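Local coordinates for putative exported protein (Bordetella parapertussis, PDB 3OCJ), which probably acts as an S-adenosylmethionine-dependent methyltransferase of unknown substrate, and holds a palmitic acid molecule beside its helices, at residues A[18-23]-A[58-64]; A[29-34]-A[259-263]; A[128-134]-A[158-163]; A[223-229]-A[294-300]. All coordinates share one frame; numbering follows the deposited sequence.

Interaction 1. Residues A[18-23]-A[58-64]. With PLM (palmitic acid), chain D.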
# COMPACT_ATOMS: atom_id res chain seq x y z
N ASP A 18 -5.56 17.01 -17.65
CA ASP A 18 -5.89 16.95 -16.22
C ASP A 18 -4.65 17.22 -15.36
O ASP A 18 -4.73 17.90 -14.33
CB ASP A 18 -6.52 15.61 -15.86
CG ASP A 18 -7.95 15.50 -16.34
OD1 ASP A 18 -8.72 16.45 -16.10
OD2 ASP A 18 -8.30 14.47 -16.93
N LEU A 19 -3.50 16.71 -15.80
CA LEU A 19 -2.27 16.92 -15.04
C LEU A 19 -1.95 18.41 -14.93
O LEU A 19 -1.60 18.90 -13.86
CB LEU A 19 -1.09 16.19 -15.67
CG LEU A 19 0.26 16.47 -15.00
CD1 LEU A 19 0.30 15.93 -13.56
CD2 LEU A 19 1.39 15.89 -15.84
N ALA A 20 -2.06 19.14 -16.03
CA ALA A 20 -1.77 20.56 -15.99
C ALA A 20 -2.65 21.25 -14.95
O ALA A 20 -2.22 22.17 -14.27
CB ALA A 20 -1.97 21.19 -17.36
N GLY A 21 -3.91 20.80 -14.86
CA GLY A 21 -4.84 21.33 -13.87
C GLY A 21 -4.41 21.02 -12.45
O GLY A 21 -4.43 21.90 -11.57
N MSE A 22 -4.01 19.78 -12.20
CA MSE A 22 -3.56 19.40 -10.86
C MSE A 22 -2.30 20.16 -10.45
O MSE A 22 -2.15 20.54 -9.28
CB MSE A 22 -3.34 17.89 -10.77
CG MSE A 22 -4.60 17.08 -11.05
SE MSE A 22 -6.13 17.48 -9.88
CE MSE A 22 -5.64 16.41 -8.33
N VAL A 23 -1.42 20.40 -11.41
CA VAL A 23 -0.20 21.17 -11.15
C VAL A 23 -0.54 22.63 -10.85
O VAL A 23 0.02 23.22 -9.92
CB VAL A 23 0.81 21.07 -12.30
CG1 VAL A 23 1.96 22.05 -12.10
CG2 VAL A 23 1.33 19.64 -12.43
N ARG A 58 3.90 12.36 -11.42
CA ARG A 58 2.75 12.73 -12.23
C ARG A 58 1.55 11.86 -11.90
O ARG A 58 0.42 12.35 -11.80
CB ARG A 58 3.07 12.64 -13.72
CG ARG A 58 4.04 13.69 -14.19
CD ARG A 58 4.14 13.71 -15.71
NE ARG A 58 4.85 12.55 -16.25
CZ ARG A 58 6.17 12.48 -16.40
NH1 ARG A 58 6.94 13.49 -16.02
NH2 ARG A 58 6.72 11.39 -16.93
N PHE A 59 1.78 10.56 -11.73
CA PHE A 59 0.70 9.65 -11.39
C PHE A 59 0.05 10.06 -10.06
O PHE A 59 -1.18 10.07 -9.93
CB PHE A 59 1.20 8.19 -11.31
CG PHE A 59 0.09 7.19 -11.16
CD1 PHE A 59 -0.45 6.56 -12.28
CD2 PHE A 59 -0.44 6.89 -9.91
CE1 PHE A 59 -1.50 5.66 -12.15
CE2 PHE A 59 -1.49 5.97 -9.78
CZ PHE A 59 -2.01 5.36 -10.91
N LEU A 60 0.87 10.40 -9.08
CA LEU A 60 0.36 10.82 -7.79
C LEU A 60 -0.37 12.17 -7.85
O LEU A 60 -1.40 12.33 -7.21
CB LEU A 60 1.49 10.88 -6.76
CG LEU A 60 1.99 9.49 -6.37
CD1 LEU A 60 3.32 9.58 -5.63
CD2 LEU A 60 0.94 8.75 -5.55
N LEU A 61 0.15 13.11 -8.63
CA LEU A 61 -0.52 14.40 -8.75
C LEU A 61 -1.91 14.20 -9.34
O LEU A 61 -2.87 14.84 -8.91
CB LEU A 61 0.28 15.35 -9.64
CG LEU A 61 1.49 15.99 -8.95
CD1 LEU A 61 2.45 16.54 -9.99
CD2 LEU A 61 1.03 17.09 -8.00
N LEU A 62 -2.00 13.31 -10.33
CA LEU A 62 -3.26 13.06 -11.05
C LEU A 62 -4.24 12.27 -10.21
O LEU A 62 -5.42 12.63 -10.12
CB LEU A 62 -3.00 12.28 -12.34
CG LEU A 62 -2.54 13.07 -13.55
CD1 LEU A 62 -2.04 12.13 -14.62
CD2 LEU A 62 -3.70 13.91 -14.07
N TYR A 63 -3.77 11.17 -9.62
CA TYR A 63 -4.68 10.17 -9.06
C TYR A 63 -4.64 10.07 -7.54
O TYR A 63 -5.51 9.44 -6.93
CB TYR A 63 -4.44 8.80 -9.71
CG TYR A 63 -4.45 8.90 -11.22
CD1 TYR A 63 -5.59 9.32 -11.90
CD2 TYR A 63 -3.31 8.60 -11.97
CE1 TYR A 63 -5.59 9.44 -13.29
CE2 TYR A 63 -3.31 8.71 -13.35
CZ TYR A 63 -4.44 9.13 -14.00
OH TYR A 63 -4.43 9.24 -15.39
N ARG A 64 -3.61 10.65 -6.92
CA ARG A 64 -3.56 10.83 -5.47
C ARG A 64 -3.62 9.51 -4.70
O ARG A 64 -4.11 9.43 -3.57
CB ARG A 64 -4.64 11.82 -5.01
CG ARG A 64 -4.48 13.18 -5.69
CD ARG A 64 -5.42 14.24 -5.14
NE ARG A 64 -6.82 13.86 -5.29
CZ ARG A 64 -7.63 13.58 -4.27
NH1 ARG A 64 -8.89 13.25 -4.50
NH2 ARG A 64 -7.18 13.64 -3.03
C1 PLM D . -0.80 2.37 -0.98
O1 PLM D . -0.20 1.31 -0.72
O2 PLM D . -1.66 2.35 -1.89
C2 PLM D . -0.51 3.67 -0.26
C3 PLM D . 0.73 3.61 0.63
C4 PLM D . 1.06 5.04 1.08
C5 PLM D . 2.14 5.11 2.15
C6 PLM D . 3.50 4.65 1.65
C7 PLM D . 3.80 5.12 0.23
C8 PLM D . 3.97 6.63 0.11
C9 PLM D . 4.31 6.95 -1.35
CA PLM D . 4.94 8.32 -1.53
CB PLM D . 5.75 8.33 -2.82
CC PLM D . 6.04 9.74 -3.30
CD PLM D . 6.82 9.71 -4.61
CE PLM D . 6.94 11.12 -5.18
CF PLM D . 7.27 11.10 -6.66
CG PLM D . 8.59 10.41 -6.95
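Leu19 and Leu62 interlock where two helices of the all-helical N-terminal part, 15-33 and 55-63, cross nearly at right angles, the axes of the short segments passing 8.9 Å apart at 82°. This crossing is the tight part. Leu62 pushes one methyl against the opposite backbone, CD2 standing 3.3 Å from Leu19 N. A forked side chain suits both partners: with CG of Leu19 anti to its own amide nitrogen (chi1 175°), CD1 turns to Leu61 CB at 4.0 Å while CD2 is directed to the outer side. Packing is slacker towards Val23, whose CG2 stays 4.1 Å from Leu61 CD1.

On the side nearer solvent the charged residues lend only their carbon parts. Arg58 sets its CD 3.5 Å from Leu19 CD2 and sends NH1 to Ala52 O, and Asp18 gives CB to Leu62 CD2 while its carboxylate bonds to Ser11. Inward, Leu61 continues onto Leu48 and Leu51 of helix 41-53, and Leu60, turned from the crossing, touches the palmitic acid chain with CD1.

Met22, present as selenomethionine, closes the contact where helix 55-63 ends and Arg64 takes a positive phi. Bent at chi2 and chi3, the long Met22 chain lays its CE against the backbone, 3.2 Å from Leu61 O and 3.9 Å from Arg64 CD.

Interaction 2. Residues A[29-34]-A[259-263]; sequences RILLQG and RLIQP
Arg259 and Arg29 make a reciprocal exchange, each sending its guanidinium to carbonyls at the C-terminal end of the other's helix. Arg259 comes first in its segment and does most. Its side chain, with CG swung opposite the backbone N (chi1 -171°), runs across to donate from NH1 to Gly34 O at 2.8 Å, in the carbonyl plane. Gln33 covers one guanidinium face, its CB 3.5 Å above the plane and its amide turned 86° to it; Gln33 OE1 lies too far over the face to be a hydrogen-bond acceptor. NH2 of Arg259 donates to a water. The carbonyl of Arg259 is itself gripped side-on by Arg29, NE at 2.8 Å and NH2 at 3.1 Å. Here the helix widens into a pi-type turn, and arginine's planar set of N-H groups can serve such a carbonyl from a distance; its charge probably also suits a helix C-terminus.

Leu260, apolar and buried, sets CD2 3.7 Å from Ile30 CD1. Gln262, at positive phi just past the helix, lays its amide flat on the Arg29 guanidinium, planes 4° apart, while NE2 bonds to Thr258 O and holds the amide in place.

The contact thus joins the ends of helices 15-33 and 247-261. Helix 41-53 lies against both, touching Ile30 through Val41 and Gln44 and Leu260 through Leu51, and Gln44 also bonds to Gly34 O.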
# COMPACT_ATOMS: atom_id res chain seq x y z
N ARG A 29 -1.84 26.61 -4.28
CA ARG A 29 -1.78 26.34 -2.85
C ARG A 29 -0.45 26.81 -2.26
O ARG A 29 -0.40 27.24 -1.11
CB ARG A 29 -2.01 24.86 -2.56
CG ARG A 29 -3.43 24.41 -2.83
CD ARG A 29 -3.72 23.04 -2.23
NE ARG A 29 -2.96 21.96 -2.86
CZ ARG A 29 -3.36 21.28 -3.94
NH1 ARG A 29 -4.51 21.56 -4.53
NH2 ARG A 29 -2.59 20.31 -4.42
N ILE A 30 0.61 26.73 -3.05
CA ILE A 30 1.92 27.20 -2.62
C ILE A 30 1.93 28.73 -2.54
O ILE A 30 2.32 29.30 -1.53
CB ILE A 30 3.04 26.76 -3.59
CG1 ILE A 30 3.20 25.24 -3.58
CG2 ILE A 30 4.36 27.41 -3.20
CD1 ILE A 30 4.09 24.74 -4.71
N LEU A 31 1.50 29.37 -3.62
CA LEU A 31 1.53 30.83 -3.70
C LEU A 31 0.63 31.49 -2.67
O LEU A 31 0.96 32.55 -2.13
CB LEU A 31 1.15 31.30 -5.11
CG LEU A 31 2.07 30.86 -6.24
CD1 LEU A 31 1.56 31.39 -7.57
CD2 LEU A 31 3.50 31.33 -6.00
N LEU A 32 -0.51 30.87 -2.39
CA LEU A 32 -1.49 31.44 -1.47
C LEU A 32 -1.13 31.21 0.00
O LEU A 32 -1.51 32.00 0.87
CB LEU A 32 -2.89 30.90 -1.75
CG LEU A 32 -3.54 31.32 -3.07
CD1 LEU A 32 -4.89 30.63 -3.26
CD2 LEU A 32 -3.70 32.84 -3.14
N GLN A 33 -0.41 30.13 0.28
CA GLN A 33 -0.12 29.75 1.66
C GLN A 33 1.29 30.12 2.11
O GLN A 33 1.57 30.19 3.31
CB GLN A 33 -0.40 28.25 1.88
CG GLN A 33 -1.86 27.89 1.63
CD GLN A 33 -2.14 26.40 1.74
OE1 GLN A 33 -1.26 25.62 2.10
NE2 GLN A 33 -3.37 26.01 1.42
N GLY A 34 2.18 30.36 1.15
CA GLY A 34 3.50 30.88 1.44
C GLY A 34 4.51 29.92 2.04
O GLY A 34 4.36 28.70 1.96
N ARG A 259 0.45 19.52 0.92
CA ARG A 259 0.26 20.65 0.04
C ARG A 259 0.27 20.30 -1.45
O ARG A 259 -0.48 20.89 -2.23
CB ARG A 259 1.30 21.74 0.32
CG ARG A 259 1.01 23.04 -0.41
CD ARG A 259 1.86 24.17 0.11
NE ARG A 259 1.61 24.42 1.53
CZ ARG A 259 2.06 25.48 2.18
NH1 ARG A 259 2.78 26.40 1.55
NH2 ARG A 259 1.79 25.63 3.47
N LEU A 260 1.12 19.36 -1.84
CA LEU A 260 1.28 19.12 -3.28
C LEU A 260 0.38 18.00 -3.82
O LEU A 260 -0.48 18.25 -4.67
CB LEU A 260 2.75 18.89 -3.63
CG LEU A 260 3.71 19.97 -3.13
CD1 LEU A 260 5.13 19.71 -3.63
CD2 LEU A 260 3.24 21.36 -3.54
N ILE A 261 0.57 16.78 -3.33
CA ILE A 261 -0.18 15.64 -3.84
C ILE A 261 -1.59 15.54 -3.27
O ILE A 261 -2.56 15.32 -3.99
CB ILE A 261 0.56 14.32 -3.51
CG1 ILE A 261 1.90 14.28 -4.25
CG2 ILE A 261 -0.33 13.12 -3.81
CD1 ILE A 261 2.82 13.16 -3.76
N GLN A 262 -1.69 15.70 -1.95
CA GLN A 262 -2.94 15.52 -1.21
C GLN A 262 -3.45 14.09 -1.35
O GLN A 262 -4.52 13.85 -1.90
CB GLN A 262 -3.98 16.55 -1.61
CG GLN A 262 -3.42 17.97 -1.52
CD GLN A 262 -4.49 19.03 -1.31
OE1 GLN A 262 -5.48 19.08 -2.02
NE2 GLN A 262 -4.27 19.88 -0.31
N PRO A 263 -2.69 13.13 -0.82
CA PRO A 263 -3.02 11.72 -1.07
C PRO A 263 -4.33 11.27 -0.42
O PRO A 263 -4.74 11.80 0.62
CB PRO A 263 -1.87 10.95 -0.42
CG PRO A 263 -0.88 11.97 0.05
CD PRO A 263 -1.52 13.32 0.04
O HOH W 1 2.57 28.18 4.49

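Interaction 3. Residues A[128-134]-A[158-163]; sequences GWMSELL and GATRLA
The carbonyl oxygen of Trp129 is lodged against helix 153-163, with Leu162 CD2 3.4 Å away and Ala159 CA 3.7 Å away; these are van der Waals contacts. The helix can come this close because Gly158 and Ala159 are small. Gly158, having no side chain, lets the indole lie directly over its backbone: its CA sits 3.7 Å from the centroid of the five-membered ring, 26° off the normal, a CH-pi contact. With CG of Trp129 opposite the carbonyl carbon (chi1 -74°), the ring lies over that glycine, and His72 meets the same ring from helix 68-76. Ala159, with only a methyl, offers CB to Gly128 O at 3.5 Å and to the selenium of Met130, a selenomethionine, at 4.0 Å.

Further along, apolar branches take over. Leu134 divides its methyls between two neighbours, CD1 reaching Leu162 CD2 at 3.8 Å and CD2 reaching Ala163 CB at 3.9 Å.

Gly128 has a positive phi, readily taken by glycine, and its N bonds to Asp150 at the end of strand 145-150. A turn after the first strand, packed on the helix that follows the second, is the Rossmann-like arrangement of class I methyltransferases, consistent with the region that in relatives cradles S-adenosylmethionine.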
# COMPACT_ATOMS: atom_id res chain seq x y z
N GLY A 128 -2.88 -6.67 -7.01
CA GLY A 128 -1.94 -5.88 -7.80
C GLY A 128 -1.12 -6.80 -8.68
O GLY A 128 -1.66 -7.73 -9.29
N TRP A 129 0.18 -6.55 -8.76
CA TRP A 129 1.07 -7.39 -9.57
C TRP A 129 1.56 -8.63 -8.81
O TRP A 129 2.37 -9.40 -9.33
CB TRP A 129 2.28 -6.59 -10.07
CG TRP A 129 1.95 -5.63 -11.17
CD1 TRP A 129 0.71 -5.33 -11.65
CD2 TRP A 129 2.88 -4.84 -11.92
NE1 TRP A 129 0.81 -4.40 -12.67
CE2 TRP A 129 2.13 -4.08 -12.85
CE3 TRP A 129 4.27 -4.71 -11.91
CZ2 TRP A 129 2.73 -3.20 -13.75
CZ3 TRP A 129 4.86 -3.83 -12.81
CH2 TRP A 129 4.09 -3.09 -13.72
N MSE A 130 1.08 -8.81 -7.58
CA MSE A 130 1.41 -9.99 -6.76
C MSE A 130 2.88 -10.07 -6.36
O MSE A 130 3.45 -11.16 -6.23
CB MSE A 130 0.95 -11.27 -7.46
CG MSE A 130 -0.57 -11.37 -7.55
SE MSE A 130 -1.23 -12.91 -8.52
CE MSE A 130 -0.15 -14.19 -7.70
N SER A 131 3.49 -8.91 -6.14
CA SER A 131 4.92 -8.79 -5.86
C SER A 131 5.35 -9.65 -4.67
O SER A 131 6.39 -10.30 -4.70
CB SER A 131 5.27 -7.33 -5.58
OG SER A 131 4.57 -6.45 -6.45
N GLU A 132 4.55 -9.63 -3.62
CA GLU A 132 4.90 -10.34 -2.40
C GLU A 132 4.82 -11.86 -2.60
O GLU A 132 5.72 -12.58 -2.20
CB GLU A 132 4.07 -9.85 -1.20
CG GLU A 132 2.61 -10.27 -1.18
CD GLU A 132 1.73 -9.48 -2.15
OE1 GLU A 132 2.26 -8.73 -2.99
OE2 GLU A 132 0.48 -9.62 -2.06
N LEU A 133 3.77 -12.33 -3.26
CA LEU A 133 3.62 -13.77 -3.47
C LEU A 133 4.66 -14.35 -4.43
O LEU A 133 5.13 -15.47 -4.26
CB LEU A 133 2.20 -14.11 -3.94
CG LEU A 133 1.04 -13.78 -3.00
CD1 LEU A 133 -0.26 -14.31 -3.59
CD2 LEU A 133 1.27 -14.35 -1.61
N LEU A 134 5.04 -13.57 -5.44
CA LEU A 134 6.01 -14.05 -6.42
C LEU A 134 7.45 -14.00 -5.88
O LEU A 134 8.36 -14.54 -6.49
CB LEU A 134 5.90 -13.25 -7.72
CG LEU A 134 4.59 -13.43 -8.51
CD1 LEU A 134 4.49 -12.42 -9.64
CD2 LEU A 134 4.47 -14.86 -9.05
N GLY A 158 -0.83 -7.08 -15.35
CA GLY A 158 0.52 -6.92 -14.84
C GLY A 158 0.97 -8.10 -14.00
O GLY A 158 2.15 -8.46 -14.02
N ALA A 159 0.05 -8.69 -13.24
CA ALA A 159 0.39 -9.87 -12.46
C ALA A 159 0.78 -11.01 -13.39
O ALA A 159 1.78 -11.69 -13.16
CB ALA A 159 -0.78 -10.28 -11.56
N THR A 160 0.00 -11.20 -14.44
CA THR A 160 0.31 -12.23 -15.42
C THR A 160 1.68 -12.00 -16.05
O THR A 160 2.48 -12.93 -16.15
CB THR A 160 -0.76 -12.29 -16.50
OG1 THR A 160 -0.92 -11.01 -17.10
CG2 THR A 160 -2.07 -12.71 -15.90
N ARG A 161 1.95 -10.76 -16.45
CA ARG A 161 3.24 -10.42 -17.06
C ARG A 161 4.42 -10.63 -16.11
O ARG A 161 5.47 -11.11 -16.53
CB ARG A 161 3.23 -8.99 -17.61
CG ARG A 161 2.27 -8.76 -18.77
CD ARG A 161 2.54 -7.45 -19.49
NE ARG A 161 2.48 -6.28 -18.61
CZ ARG A 161 1.37 -5.58 -18.38
NH1 ARG A 161 0.23 -5.91 -18.96
NH2 ARG A 161 1.41 -4.53 -17.56
N LEU A 162 4.24 -10.27 -14.84
CA LEU A 162 5.31 -10.41 -13.86
C LEU A 162 5.56 -11.88 -13.55
O LEU A 162 6.69 -12.28 -13.27
CB LEU A 162 4.97 -9.64 -12.58
CG LEU A 162 6.07 -9.57 -11.52
CD1 LEU A 162 7.30 -8.85 -12.07
CD2 LEU A 162 5.58 -8.87 -10.25
N ALA A 163 4.51 -12.69 -13.62
CA ALA A 163 4.61 -14.11 -13.28
C ALA A 163 5.02 -14.98 -14.46
O ALA A 163 5.28 -16.17 -14.29
CB ALA A 163 3.28 -14.60 -12.71

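Interaction 4. Residues A[223-229]-A[294-300]; sequences LVTSFLT and RLFPTVI
Thr225 and Val299 form the central pair of two antiparallel strands, 221-226 and 298-302, in the seven-stranded sheet of a class I methyltransferase fold; the reversed strand 298-302 lies between 221-226 and 286-289, giving the sheet order 3-2-1-4-5-7-6.

Backbone bonds set the register. Thr225 N donates to Val299 O at 2.9 Å, and Val299 N returns to Thr225 O at 2.8 Å. Beyond the regular strands the ladder goes on, Phe227 N giving to Pro297 O and Thr229 N to Leu295 O. Pro297 has no N-H to offer, and its CD lies 3.1 Å from Phe227 O instead. A water bridges the carbonyls of Thr229 and Leu295.

Side chains meet on both faces. Beta-branched residues suit the strands: Thr225 CG2 and Val299 CG1 lie side by side at a tight 3.5 Å, while Val224, Thr298 and Ile300 share the other face with Ser226, whose small hydroxyl bonds to Asn194; there Thr298 meets helix 96-115.

Aromatic rings finish the loop end. Leu228 CD2 lies over one face of the Phe296 ring, 3.7 Å from its centroid and 19° off its normal, in a CH-pi contact; Arg104 makes a cation-pi contact with this phenylalanine, and Leu228 also lies close to the palmitic acid. Phe227 crosses Pro297 at about a right angle, CZ 3.8 Å from Pro297 CB, and meets His271 edge-to-face.

One side-chain hydroxyl joins in: set between the backbone N and the carbonyl carbon (chi1 55°), Thr229 OG1 donates to Arg294 O at 2.7 Å, in the carbonyl plane and on a lone pair.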
# COMPACT_ATOMS: atom_id res chain seq x y z
N LEU A 223 -4.91 -14.18 8.09
CA LEU A 223 -4.90 -12.94 7.32
C LEU A 223 -3.61 -12.19 7.60
O LEU A 223 -3.22 -12.04 8.76
CB LEU A 223 -6.08 -12.06 7.73
CG LEU A 223 -6.10 -10.62 7.22
CD1 LEU A 223 -6.31 -10.57 5.70
CD2 LEU A 223 -7.19 -9.85 7.94
N VAL A 224 -2.96 -11.69 6.55
CA VAL A 224 -1.82 -10.79 6.70
C VAL A 224 -2.22 -9.47 6.08
O VAL A 224 -2.45 -9.38 4.87
CB VAL A 224 -0.57 -11.34 6.00
CG1 VAL A 224 0.59 -10.35 6.10
CG2 VAL A 224 -0.18 -12.70 6.59
N THR A 225 -2.35 -8.43 6.89
CA THR A 225 -2.68 -7.12 6.34
C THR A 225 -1.86 -6.03 7.03
O THR A 225 -0.87 -6.33 7.70
CB THR A 225 -4.22 -6.87 6.34
OG1 THR A 225 -4.53 -5.71 5.55
CG2 THR A 225 -4.79 -6.73 7.74
N SER A 226 -2.26 -4.78 6.84
CA SER A 226 -1.44 -3.65 7.25
C SER A 226 -2.32 -2.44 7.45
O SER A 226 -3.47 -2.42 7.05
CB SER A 226 -0.42 -3.32 6.17
OG SER A 226 -1.12 -2.95 4.98
N PHE A 227 -1.77 -1.41 8.09
CA PHE A 227 -2.51 -0.17 8.24
C PHE A 227 -1.54 0.96 8.51
O PHE A 227 -0.52 0.76 9.17
CB PHE A 227 -3.54 -0.28 9.38
CG PHE A 227 -2.96 -0.72 10.70
CD1 PHE A 227 -2.77 0.18 11.72
CD2 PHE A 227 -2.61 -2.05 10.89
CE1 PHE A 227 -2.24 -0.23 12.93
CE2 PHE A 227 -2.08 -2.47 12.10
CZ PHE A 227 -1.88 -1.56 13.11
N LEU A 228 -1.83 2.15 7.97
CA LEU A 228 -1.09 3.35 8.34
C LEU A 228 -1.63 3.93 9.64
O LEU A 228 -2.84 3.97 9.87
CB LEU A 228 -1.22 4.40 7.24
CG LEU A 228 -0.45 4.12 5.95
CD1 LEU A 228 -0.96 5.05 4.83
CD2 LEU A 228 1.04 4.32 6.15
N THR A 229 -0.71 4.35 10.51
CA THR A 229 -1.05 4.86 11.84
C THR A 229 -1.06 6.39 11.88
O THR A 229 -0.38 7.05 11.08
CB THR A 229 -0.01 4.39 12.85
OG1 THR A 229 1.26 4.80 12.35
CG2 THR A 229 -0.05 2.86 12.98
N ARG A 294 6.98 2.80 13.31
CA ARG A 294 5.57 2.44 13.58
C ARG A 294 4.58 3.23 12.73
O ARG A 294 3.45 3.47 13.15
CB ARG A 294 5.19 2.57 15.07
CG ARG A 294 5.86 1.56 16.03
CD ARG A 294 7.20 2.04 16.52
NE ARG A 294 7.67 1.22 17.65
CZ ARG A 294 8.46 0.16 17.54
NH1 ARG A 294 8.90 -0.25 16.36
NH2 ARG A 294 8.81 -0.52 18.63
N LEU A 295 5.02 3.57 11.52
CA LEU A 295 4.17 4.26 10.54
C LEU A 295 3.22 3.32 9.80
O LEU A 295 2.16 3.74 9.34
CB LEU A 295 5.03 4.96 9.50
CG LEU A 295 6.21 5.76 10.06
CD1 LEU A 295 7.06 6.37 8.94
CD2 LEU A 295 5.77 6.84 11.04
N PHE A 296 3.62 2.06 9.63
CA PHE A 296 2.88 1.17 8.74
C PHE A 296 3.00 -0.27 9.22
O PHE A 296 3.62 -1.10 8.55
CB PHE A 296 3.43 1.31 7.31
CG PHE A 296 2.43 1.01 6.20
CD1 PHE A 296 1.21 0.37 6.43
CD2 PHE A 296 2.74 1.40 4.90
CE1 PHE A 296 0.31 0.13 5.36
CE2 PHE A 296 1.87 1.16 3.84
CZ PHE A 296 0.65 0.54 4.08
N PRO A 297 2.37 -0.59 10.36
CA PRO A 297 2.49 -1.95 10.87
C PRO A 297 1.80 -2.99 9.99
O PRO A 297 0.83 -2.71 9.27
CB PRO A 297 1.78 -1.90 12.23
CG PRO A 297 1.76 -0.44 12.62
CD PRO A 297 1.67 0.31 11.30
N THR A 298 2.32 -4.20 10.11
CA THR A 298 1.74 -5.41 9.54
C THR A 298 1.01 -6.10 10.67
O THR A 298 1.47 -6.07 11.82
CB THR A 298 2.86 -6.28 8.99
OG1 THR A 298 3.50 -5.60 7.90
CG2 THR A 298 2.39 -7.67 8.54
N VAL A 299 -0.12 -6.72 10.37
CA VAL A 299 -0.82 -7.53 11.35
C VAL A 299 -1.16 -8.90 10.77
O VAL A 299 -1.62 -9.01 9.62
CB VAL A 299 -2.09 -6.82 11.89
CG1 VAL A 299 -3.07 -6.46 10.74
CG2 VAL A 299 -2.78 -7.67 12.96
N ILE A 300 -0.90 -9.93 11.57
CA ILE A 300 -1.25 -11.31 11.22
C ILE A 300 -2.37 -11.73 12.17
O ILE A 300 -2.20 -11.68 13.40
CB ILE A 300 -0.06 -12.27 11.35
CG1 ILE A 300 1.14 -11.76 10.53
CG2 ILE A 300 -0.47 -13.66 10.87
CD1 ILE A 300 2.13 -10.89 11.29
O HOH W 2 1.46 6.48 9.12

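In the fold
Interactions 1 and 2 form one helical cluster, their centres 13 Å apart. Both use helix 15-33, and they touch through a probable hydrogen bond from Arg64 NH2 to Gln262 O; their segments alternate along the chain, so the N-terminal helices are tied to helix 247-261 far downstream. Interactions 3 and 4 belong to the Rossmann-like part, centres 21 Å apart: the former packs a loop and helix beside the parallel strands, the latter pairs strand 221-226 with antiparallel strand 298-302 within the sheet. Interaction 3 is nested within the loop closed by interaction 2, about 35 Å away between centres. Palmitic acid lies between the parts, touching Leu60 and lying close to Leu228, which suggests a pocket where they meet.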